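Local coordinates for putative exported protein (Bacteroides fragilis, PDB 4RAA), which is of unknown function, a putative exported protein, probably a lipoprotein, built round a six-bladed beta-propeller of the YWTD superfamily, at residues N195-T200 and L204-V209; S341-I346 and N352-F357; N60-V65 and G77-G82. All coordinates share one frame; numbering follows the deposited sequence.

Three contacts in one beta-propeller chain illustrate how chemistry follows position in a fold. Interaction 1 is a buried strand pair, N195-T200 with L204-V209, in which backbone hydrogen bonds combine with packing on both faces of the sheet. Interaction 2 is also buried, but purely apolar across the contact: a helix rests two leucines on one isoleucine of the C-terminal strand. Interaction 3, partly buried, belongs to another hairpin, and there a single lysine reaches a loop carbonyl. Interactions 1 and 3 lie on opposite sides of the chain's centre, their own centres about 30 Å apart. Interactions 2 and 3 come closer, their nearest atoms about 7 Å apart, without touching.

Interaction 1. Residues N195-T200 and L204-V209; sequences NVFAYT and LTIYRV
F197 and R208 face each other as a non-hydrogen-bonded pair, and the arginine's aliphatic stem crosses the phenyl ring obliquely, with CG off-centre over it. This R208 CG lies 4.1 Å from the ring centroid in a CH-pi contact, while F197 CE2 is 3.5 Å from R208 CB. With CG anti to the backbone N (chi1 -171°), the R208 stem continues past the ring to N195, whose ND2 is 3.7 Å from R208 CD; that amide and the guanidinium are inclined by 26°. F197 CB also packs on I206 CG2 at 3.8 Å. On the other sheet face A198 CB meets V209 CG2. These contacts dress an antiparallel beta hairpin within a propeller blade. A198 and Y207 form its hydrogen-bonded pair: A198 N donates to Y207 O at 2.9 Å. In return, Y207 N donates to A198 O at 3.0 Å. V209 N donates to V196 O. Toward the turn a water takes over the bridging, accepting from T200 N at 2.7 Å and donating to T205 O at 2.9 Å. In the turn, D203 binds the hydroxyls of T205 and Y207; farther out, E213 holds R208 NH2 in a salt bridge, and Y199 OH bonds V259 N on strand 254-261.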
loop_
_atom_site.group_PDB
_atom_site.type_symbol
_atom_site.label_atom_id
_atom_site.label_comp_id
_atom_site.label_asym_id
_atom_site.label_seq_id
_atom_site.Cartn_x
_atom_site.Cartn_y
_atom_site.Cartn_z
ATOM N N ASN A 195 0.379 11.731 -23.606
ATOM C CA ASN A 195 0.955 10.454 -24.050
ATOM C C ASN A 195 2.258 10.088 -23.343
ATOM O O ASN A 195 3.111 10.949 -23.087
ATOM C CB ASN A 195 1.194 10.448 -25.565
ATOM C CG ASN A 195 -0.093 10.458 -26.359
ATOM O OD1 ASN A 195 -0.328 11.366 -27.150
ATOM N ND2 ASN A 195 -0.953 9.456 -26.137
ATOM N N VAL A 196 2.389 8.792 -23.064
ATOM C CA VAL A 196 3.534 8.216 -22.390
ATOM C C VAL A 196 4.317 7.409 -23.426
ATOM O O VAL A 196 3.747 6.631 -24.179
ATOM C CB VAL A 196 3.095 7.321 -21.218
ATOM C CG1 VAL A 196 4.297 6.942 -20.355
ATOM C CG2 VAL A 196 2.053 8.049 -20.372
ATOM N N PHE A 197 5.628 7.613 -23.446
ATOM C CA PHE A 197 6.524 6.944 -24.380
ATOM C C PHE A 197 7.558 6.138 -23.617
ATOM O O PHE A 197 7.829 6.427 -22.453
ATOM C CB PHE A 197 7.189 7.977 -25.278
ATOM C CG PHE A 197 6.216 8.749 -26.112
ATOM C CD1 PHE A 197 5.524 9.832 -25.570
ATOM C CD2 PHE A 197 5.970 8.389 -27.434
ATOM C CE1 PHE A 197 4.604 10.543 -26.332
ATOM C CE2 PHE A 197 5.050 9.098 -28.204
ATOM C CZ PHE A 197 4.367 10.177 -27.653
ATOM N N ALA A 198 8.117 5.125 -24.274
ATOM C CA ALA A 198 9.114 4.233 -23.660
ATOM C C ALA A 198 10.106 3.686 -24.689
ATOM O O ALA A 198 9.813 3.689 -25.891
ATOM C CB ALA A 198 8.416 3.093 -22.922
ATOM N N TYR A 199 11.273 3.240 -24.212
ATOM C CA TYR A 199 12.320 2.681 -25.085
ATOM C C TYR A 199 13.329 1.803 -24.347
ATOM O O TYR A 199 13.499 1.931 -23.131
ATOM C CB TYR A 199 13.047 3.797 -25.841
ATOM C CG TYR A 199 13.756 4.802 -24.967
ATOM C CD1 TYR A 199 13.091 5.920 -24.465
ATOM C CD2 TYR A 199 15.110 4.643 -24.651
ATOM C CE1 TYR A 199 13.754 6.846 -23.659
ATOM C CE2 TYR A 199 15.786 5.560 -23.846
ATOM C CZ TYR A 199 15.107 6.660 -23.356
ATOM O OH TYR A 199 15.785 7.552 -22.574
ATOM N N THR A 200 14.015 0.947 -25.112
ATOM C CA THR A 200 14.969 -0.039 -24.583
ATOM C C THR A 200 16.379 0.177 -25.129
ATOM O O THR A 200 16.541 0.823 -26.169
ATOM C CB THR A 200 14.511 -1.467 -24.920
ATOM O OG1 THR A 200 14.521 -1.657 -26.334
ATOM C CG2 THR A 200 13.110 -1.731 -24.380
ATOM N N LEU A 204 16.454 0.892 -31.411
ATOM C CA LEU A 204 16.410 2.332 -31.710
ATOM C C LEU A 204 15.023 2.742 -32.190
ATOM O O LEU A 204 14.829 3.121 -33.349
ATOM C CB LEU A 204 17.479 2.709 -32.741
ATOM C CG LEU A 204 18.919 2.545 -32.275
ATOM C CD1 LEU A 204 19.870 2.718 -33.456
ATOM C CD2 LEU A 204 19.254 3.514 -31.139
ATOM N N THR A 205 14.070 2.665 -31.264
ATOM C CA THR A 205 12.668 2.965 -31.516
ATOM C C THR A 205 12.034 3.470 -30.224
ATOM O O THR A 205 12.286 2.911 -29.155
ATOM C CB THR A 205 11.886 1.720 -32.003
ATOM O OG1 THR A 205 12.542 1.134 -33.134
ATOM C CG2 THR A 205 10.444 2.084 -32.399
ATOM N N ILE A 206 11.255 4.541 -30.332
ATOM C CA ILE A 206 10.483 5.084 -29.214
ATOM C C ILE A 206 9.037 4.703 -29.488
ATOM O O ILE A 206 8.507 5.020 -30.561
ATOM C CB ILE A 206 10.666 6.602 -29.070
ATOM C CG1 ILE A 206 12.077 6.844 -28.542
ATOM C CG2 ILE A 206 9.631 7.194 -28.105
ATOM C CD1 ILE A 206 12.509 8.278 -28.523
ATOM N N TYR A 207 8.421 4.036 -28.510
ATOM C CA TYR A 207 7.044 3.557 -28.606
ATOM C C TYR A 207 6.135 4.382 -27.710
ATOM O O TYR A 207 6.500 4.680 -26.591
ATOM C CB TYR A 207 6.964 2.082 -28.181
ATOM C CG TYR A 207 7.812 1.137 -29.008
ATOM C CD1 TYR A 207 9.147 0.882 -28.663
ATOM C CD2 TYR A 207 7.286 0.485 -30.135
ATOM C CE1 TYR A 207 9.933 0.014 -29.413
ATOM C CE2 TYR A 207 8.065 -0.385 -30.894
ATOM C CZ TYR A 207 9.382 -0.617 -30.529
ATOM O OH TYR A 207 10.152 -1.463 -31.267
ATOM N N ARG A 208 4.962 4.750 -28.226
ATOM C CA ARG A 208 3.920 5.439 -27.458
ATOM C C ARG A 208 3.183 4.282 -26.803
ATOM O O ARG A 208 2.644 3.443 -27.516
ATOM C CB ARG A 208 2.996 6.214 -28.397
ATOM C CG ARG A 208 1.998 7.149 -27.727
ATOM C CD ARG A 208 1.030 7.693 -28.767
ATOM N NE ARG A 208 0.017 6.693 -29.085
ATOM C CZ ARG A 208 -0.680 6.600 -30.227
ATOM N NH1 ARG A 208 -0.479 7.418 -31.271
ATOM N NH2 ARG A 208 -1.585 5.626 -30.340
ATOM N N VAL A 209 3.205 4.204 -25.472
ATOM C CA VAL A 209 2.591 3.084 -24.729
ATOM C C VAL A 209 1.338 3.496 -23.970
ATOM O O VAL A 209 1.402 4.377 -23.117
ATOM C CB VAL A 209 3.566 2.467 -23.693
ATOM C CG1 VAL A 209 2.919 1.263 -22.981
ATOM C CG2 VAL A 209 4.891 2.079 -24.356
HETATM O O HOH W 1 13.162 0.616 -27.705
#

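Interaction 2. Residues S341-I346 and N352-F357; sequences SELLTI and NSILLF
The carbonyl O of S341, in the helical turn that brings L343 and L344 onto I354, is gripped twice by T345. The backbone N of T345 gives the i to i+4 helix bond, and its hydroxyl OG1 donates a second bond of 2.8 Å to S341 O. The two donors approach from opposite faces of the carbonyl plane, OG1 tilted 31° from it, so both the backbone and the side chain of T345 are tied to the preceding turn. The motif is a helix packed on a strand: helix 338-345 lies against strand 354-360, the C-terminal strand of the chain, which runs between strands 25-31 and 316-321 in a four-stranded antiparallel sheet. Pairing of strand 25-31 with this last strand brings N- and C-terminal regions together, consistent with the Velcro-like closure known in beta-propellers. Across the contact everything is apolar and rests on one isoleucine. I354 points its CB at the helix, and its extended outer arm (chi2 177°) carries CD1 forward between two successive leucines. From one of them comes L343 CB, a looser neighbour at 4.3 Å. L344 begins turned aside, but CG anti to its backbone N (chi1 -153°) brings one methyl branch back toward the strand, where the two side chains cross at about a right angle. Other parts of the fold complete the cluster: F336, L326 and K327 touch L344, V323 touches I354, and F29 of strand 25-31 lies against L343. Just before the strand, N352 is fixed through its side-chain amide to the backbone of C38 and V40. Between 341-346 and 352-357 the closest approach is that of two methyl carbons, L344 CD1 and I354 CD1, 3.8 Å apart.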
loop_
_atom_site.group_PDB
_atom_site.type_symbol
_atom_site.label_atom_id
_atom_site.label_comp_id
_atom_site.label_asym_id
_atom_site.label_seq_id
_atom_site.Cartn_x
_atom_site.Cartn_y
_atom_site.Cartn_z
ATOM N N SER A 341 29.122 33.382 -17.399
ATOM C CA SER A 341 30.239 34.048 -16.707
ATOM C C SER A 341 29.773 35.053 -15.637
ATOM O O SER A 341 30.405 35.166 -14.588
ATOM C CB SER A 341 31.162 34.737 -17.712
ATOM O OG SER A 341 32.367 35.081 -17.082
ATOM N N GLU A 342 28.676 35.763 -15.921
ATOM C CA GLU A 342 28.021 36.706 -14.980
ATOM C C GLU A 342 27.574 35.976 -13.699
ATOM O O GLU A 342 27.862 36.443 -12.594
ATOM C CB GLU A 342 26.849 37.405 -15.690
ATOM C CG GLU A 342 25.939 38.335 -14.897
ATOM C CD GLU A 342 24.859 38.926 -15.805
ATOM O OE1 GLU A 342 25.201 39.780 -16.657
ATOM O OE2 GLU A 342 23.669 38.537 -15.680
ATOM N N LEU A 343 26.898 34.837 -13.858
ATOM C CA LEU A 343 26.491 33.985 -12.720
ATOM C C LEU A 343 27.685 33.269 -12.052
ATOM O O LEU A 343 27.688 33.068 -10.832
ATOM C CB LEU A 343 25.439 32.938 -13.139
ATOM C CG LEU A 343 24.012 33.417 -13.409
ATOM C CD1 LEU A 343 23.198 32.288 -14.017
ATOM C CD2 LEU A 343 23.333 33.936 -12.146
ATOM N N LEU A 344 28.684 32.891 -12.856
ATOM C CA LEU A 344 29.899 32.181 -12.385
ATOM C C LEU A 344 30.805 33.101 -11.512
ATOM O O LEU A 344 31.449 32.642 -10.552
ATOM C CB LEU A 344 30.659 31.605 -13.613
ATOM C CG LEU A 344 31.566 30.375 -13.587
ATOM C CD1 LEU A 344 30.782 29.166 -13.108
ATOM C CD2 LEU A 344 32.131 30.096 -14.978
ATOM N N THR A 345 30.832 34.393 -11.852
ATOM C CA THR A 345 31.600 35.410 -11.116
ATOM C C THR A 345 31.015 35.673 -9.715
ATOM O O THR A 345 31.780 35.908 -8.776
ATOM C CB THR A 345 31.723 36.701 -11.954
ATOM O OG1 THR A 345 32.418 36.396 -13.165
ATOM C CG2 THR A 345 32.491 37.767 -11.239
ATOM N N ILE A 346 29.682 35.629 -9.586
ATOM C CA ILE A 346 28.978 35.764 -8.279
ATOM C C ILE A 346 28.767 34.424 -7.520
ATOM O O ILE A 346 28.086 34.405 -6.487
ATOM C CB ILE A 346 27.602 36.503 -8.406
ATOM C CG1 ILE A 346 26.546 35.682 -9.192
ATOM C CG2 ILE A 346 27.810 37.881 -9.025
ATOM C CD1 ILE A 346 25.116 36.174 -9.042
ATOM N N ASN A 352 26.128 24.973 -5.440
ATOM C CA ASN A 352 25.447 23.938 -6.222
ATOM C C ASN A 352 25.523 24.221 -7.710
ATOM O O ASN A 352 25.882 25.314 -8.136
ATOM C CB ASN A 352 23.959 23.804 -5.816
ATOM C CG ASN A 352 23.753 23.176 -4.438
ATOM O OD1 ASN A 352 24.653 22.544 -3.874
ATOM N ND2 ASN A 352 22.542 23.322 -3.901
ATOM N N SER A 353 25.177 23.215 -8.500
ATOM C CA SER A 353 25.229 23.312 -9.957
ATOM C C SER A 353 24.454 24.501 -10.549
ATOM O O SER A 353 23.370 24.856 -10.058
ATOM C CB SER A 353 24.687 22.021 -10.603
ATOM O OG SER A 353 25.461 20.897 -10.233
ATOM N N ILE A 354 25.054 25.129 -11.563
ATOM C CA ILE A 354 24.372 26.141 -12.375
ATOM C C ILE A 354 23.721 25.324 -13.497
ATOM O O ILE A 354 24.426 24.642 -14.257
ATOM C CB ILE A 354 25.324 27.199 -12.985
ATOM C CG1 ILE A 354 26.008 27.998 -11.862
ATOM C CG2 ILE A 354 24.548 28.111 -13.953
ATOM C CD1 ILE A 354 27.018 29.031 -12.325
ATOM N N LEU A 355 22.394 25.396 -13.597
ATOM C CA LEU A 355 21.659 24.664 -14.640
ATOM C C LEU A 355 21.702 25.404 -15.969
ATOM O O LEU A 355 21.575 26.625 -16.012
ATOM C CB LEU A 355 20.190 24.442 -14.259
ATOM C CG LEU A 355 19.917 23.742 -12.934
ATOM C CD1 LEU A 355 18.418 23.555 -12.766
ATOM C CD2 LEU A 355 20.652 22.409 -12.836
ATOM N N LEU A 356 21.901 24.631 -17.033
ATOM C CA LEU A 356 21.858 25.093 -18.408
ATOM C C LEU A 356 20.497 24.665 -18.938
ATOM O O LEU A 356 20.179 23.473 -18.935
ATOM C CB LEU A 356 22.963 24.444 -19.254
ATOM C CG LEU A 356 22.853 24.485 -20.786
ATOM C CD1 LEU A 356 22.626 25.889 -21.333
ATOM C CD2 LEU A 356 24.094 23.864 -21.405
ATOM N N PHE A 357 19.707 25.645 -19.365
ATOM C CA PHE A 357 18.434 25.415 -20.035
ATOM C C PHE A 357 18.725 25.686 -21.506
ATOM O O PHE A 357 19.155 26.797 -21.847
ATOM C CB PHE A 357 17.350 26.332 -19.493
ATOM C CG PHE A 357 16.918 25.979 -18.103
ATOM C CD1 PHE A 357 17.612 26.471 -17.004
ATOM C CD2 PHE A 357 15.823 25.145 -17.881
ATOM C CE1 PHE A 357 17.218 26.141 -15.711
ATOM C CE2 PHE A 357 15.427 24.822 -16.589
ATOM C CZ PHE A 357 16.124 25.316 -15.504
#

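Interaction 3. Residues N60-V65 and G77-G82; sequences NSNLYV and GQKGSG
K79 bends its side chain over the loop residues N60 and S61 and the strand's first residue, N62, and nearly all of this contact is made by that one chain. The close-packed part is this lysine, which supplies most of the surface that its segment buries. N62 and K79 cross at about a right angle, with the asparagine OD1 turned to the CG and CD methylenes of the lysine. A bend at chi3 (74°) then directs NZ to N60 O, where it donates a hydrogen bond of 2.9 Å. The ammonium stands above the carbonyl plane, 44° out of it, so the bond uses no lone-pair direction; NZ has a further, weak bond to I87 O. S61 is buried, and its OG is held by L89 N. S61 and N62 together face D57 in a G1 beta bulge, S61 taking up a positive phi, at the tight connection between strands 52-57 and 62-67. The outer side is looser. Although its stem is covered by N60-N62, K79 remains exposed overall, N60 and N62 are partly exposed, and the backbones have already separated, N62 CA being 6.8 Å from Q78 CA. Deeper in the hairpin, L63 still pairs with I76, while Q78 pairs with Y86; strand 72-79 thus runs between strand 62-67, antiparallel to it, and strand 85-94, parallel to it.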
loop_
_atom_site.group_PDB
_atom_site.type_symbol
_atom_site.label_atom_id
_atom_site.label_comp_id
_atom_site.label_asym_id
_atom_site.label_seq_id
_atom_site.Cartn_x
_atom_site.Cartn_y
_atom_site.Cartn_z
ATOM N N ASN A 60 22.992 11.198 -3.803
ATOM C CA ASN A 60 22.719 11.186 -2.343
ATOM C C ASN A 60 21.283 10.765 -1.955
ATOM O O ASN A 60 20.986 10.630 -0.768
ATOM C CB ASN A 60 23.004 12.566 -1.731
ATOM C CG ASN A 60 24.467 12.983 -1.832
ATOM O OD1 ASN A 60 25.375 12.149 -1.864
ATOM N ND2 ASN A 60 24.701 14.289 -1.844
ATOM N N SER A 61 20.409 10.574 -2.947
ATOM C CA SER A 61 19.003 10.176 -2.778
ATOM C C SER A 61 18.131 11.125 -1.948
ATOM O O SER A 61 17.383 10.676 -1.092
ATOM C CB SER A 61 18.893 8.746 -2.236
ATOM O OG SER A 61 17.528 8.340 -2.178
ATOM N N ASN A 62 18.235 12.421 -2.228
ATOM C CA ASN A 62 17.422 13.471 -1.596
ATOM C C ASN A 62 16.496 14.043 -2.663
ATOM O O ASN A 62 16.941 14.291 -3.781
ATOM C CB ASN A 62 18.318 14.593 -1.062
ATOM C CG ASN A 62 19.242 14.128 0.048
ATOM O OD1 ASN A 62 18.793 13.551 1.034
ATOM N ND2 ASN A 62 20.530 14.394 -0.092
ATOM N N LEU A 63 15.222 14.240 -2.328
ATOM C CA LEU A 63 14.246 14.820 -3.251
ATOM C C LEU A 63 14.006 16.242 -2.768
ATOM O O LEU A 63 13.531 16.423 -1.652
ATOM C CB LEU A 63 12.950 14.001 -3.248
ATOM C CG LEU A 63 11.804 14.425 -4.169
ATOM C CD1 LEU A 63 12.248 14.442 -5.621
ATOM C CD2 LEU A 63 10.604 13.497 -4.010
ATOM N N TYR A 64 14.342 17.234 -3.596
ATOM C CA TYR A 64 14.204 18.657 -3.251
ATOM C C TYR A 64 13.184 19.413 -4.083
ATOM O O TYR A 64 12.848 18.990 -5.195
ATOM C CB TYR A 64 15.527 19.372 -3.466
ATOM C CG TYR A 64 16.645 18.934 -2.582
ATOM C CD1 TYR A 64 16.547 19.053 -1.198
ATOM C CD2 TYR A 64 17.853 18.494 -3.121
ATOM C CE1 TYR A 64 17.600 18.683 -0.368
ATOM C CE2 TYR A 64 18.921 18.140 -2.299
ATOM C CZ TYR A 64 18.786 18.229 -0.929
ATOM O OH TYR A 64 19.839 17.870 -0.129
ATOM N N VAL A 65 12.709 20.537 -3.531
ATOM C CA VAL A 65 11.822 21.464 -4.240
ATOM C C VAL A 65 12.526 22.818 -4.282
ATOM O O VAL A 65 12.906 23.372 -3.243
ATOM C CB VAL A 65 10.432 21.618 -3.597
ATOM C CG1 VAL A 65 9.551 22.550 -4.431
ATOM C CG2 VAL A 65 9.761 20.253 -3.464
ATOM N N GLY A 77 10.151 14.771 2.197
ATOM C CA GLY A 77 10.540 13.674 3.084
ATOM C C GLY A 77 11.961 13.873 3.554
ATOM O O GLY A 77 12.442 15.006 3.612
ATOM N N GLN A 78 12.632 12.774 3.881
ATOM C CA GLN A 78 14.043 12.803 4.312
ATOM C C GLN A 78 14.668 11.420 4.236
ATOM O O GLN A 78 13.960 10.440 4.024
ATOM C CB GLN A 78 14.158 13.338 5.737
ATOM C CG GLN A 78 13.222 12.662 6.727
ATOM C CD GLN A 78 13.627 12.834 8.176
ATOM O OE1 GLN A 78 14.441 13.692 8.528
ATOM N NE2 GLN A 78 13.058 12.000 9.034
ATOM N N LYS A 79 15.987 11.344 4.412
ATOM C CA LYS A 79 16.684 10.057 4.412
ATOM C C LYS A 79 16.461 9.341 5.723
ATOM O O LYS A 79 16.390 9.984 6.775
ATOM C CB LYS A 79 18.184 10.195 4.189
ATOM C CG LYS A 79 18.551 10.794 2.844
ATOM C CD LYS A 79 19.945 10.393 2.380
ATOM C CE LYS A 79 19.992 8.941 1.892
ATOM N NZ LYS A 79 21.268 8.560 1.218
ATOM N N GLY A 80 16.381 8.013 5.655
ATOM C CA GLY A 80 16.188 7.165 6.837
ATOM C C GLY A 80 15.398 5.908 6.547
ATOM O O GLY A 80 14.798 5.787 5.474
ATOM N N SER A 81 15.380 4.992 7.520
ATOM C CA SER A 81 14.690 3.690 7.404
ATOM C C SER A 81 13.245 3.621 7.929
ATOM O O SER A 81 12.620 2.570 7.827
ATOM C CB SER A 81 15.527 2.607 8.102
ATOM O OG SER A 81 15.592 2.830 9.502
ATOM N N GLY A 82 12.716 4.713 8.485
ATOM C CA GLY A 82 11.360 4.728 9.036
ATOM C C GLY A 82 10.276 4.916 7.981
ATOM O O GLY A 82 10.570 4.962 6.773
#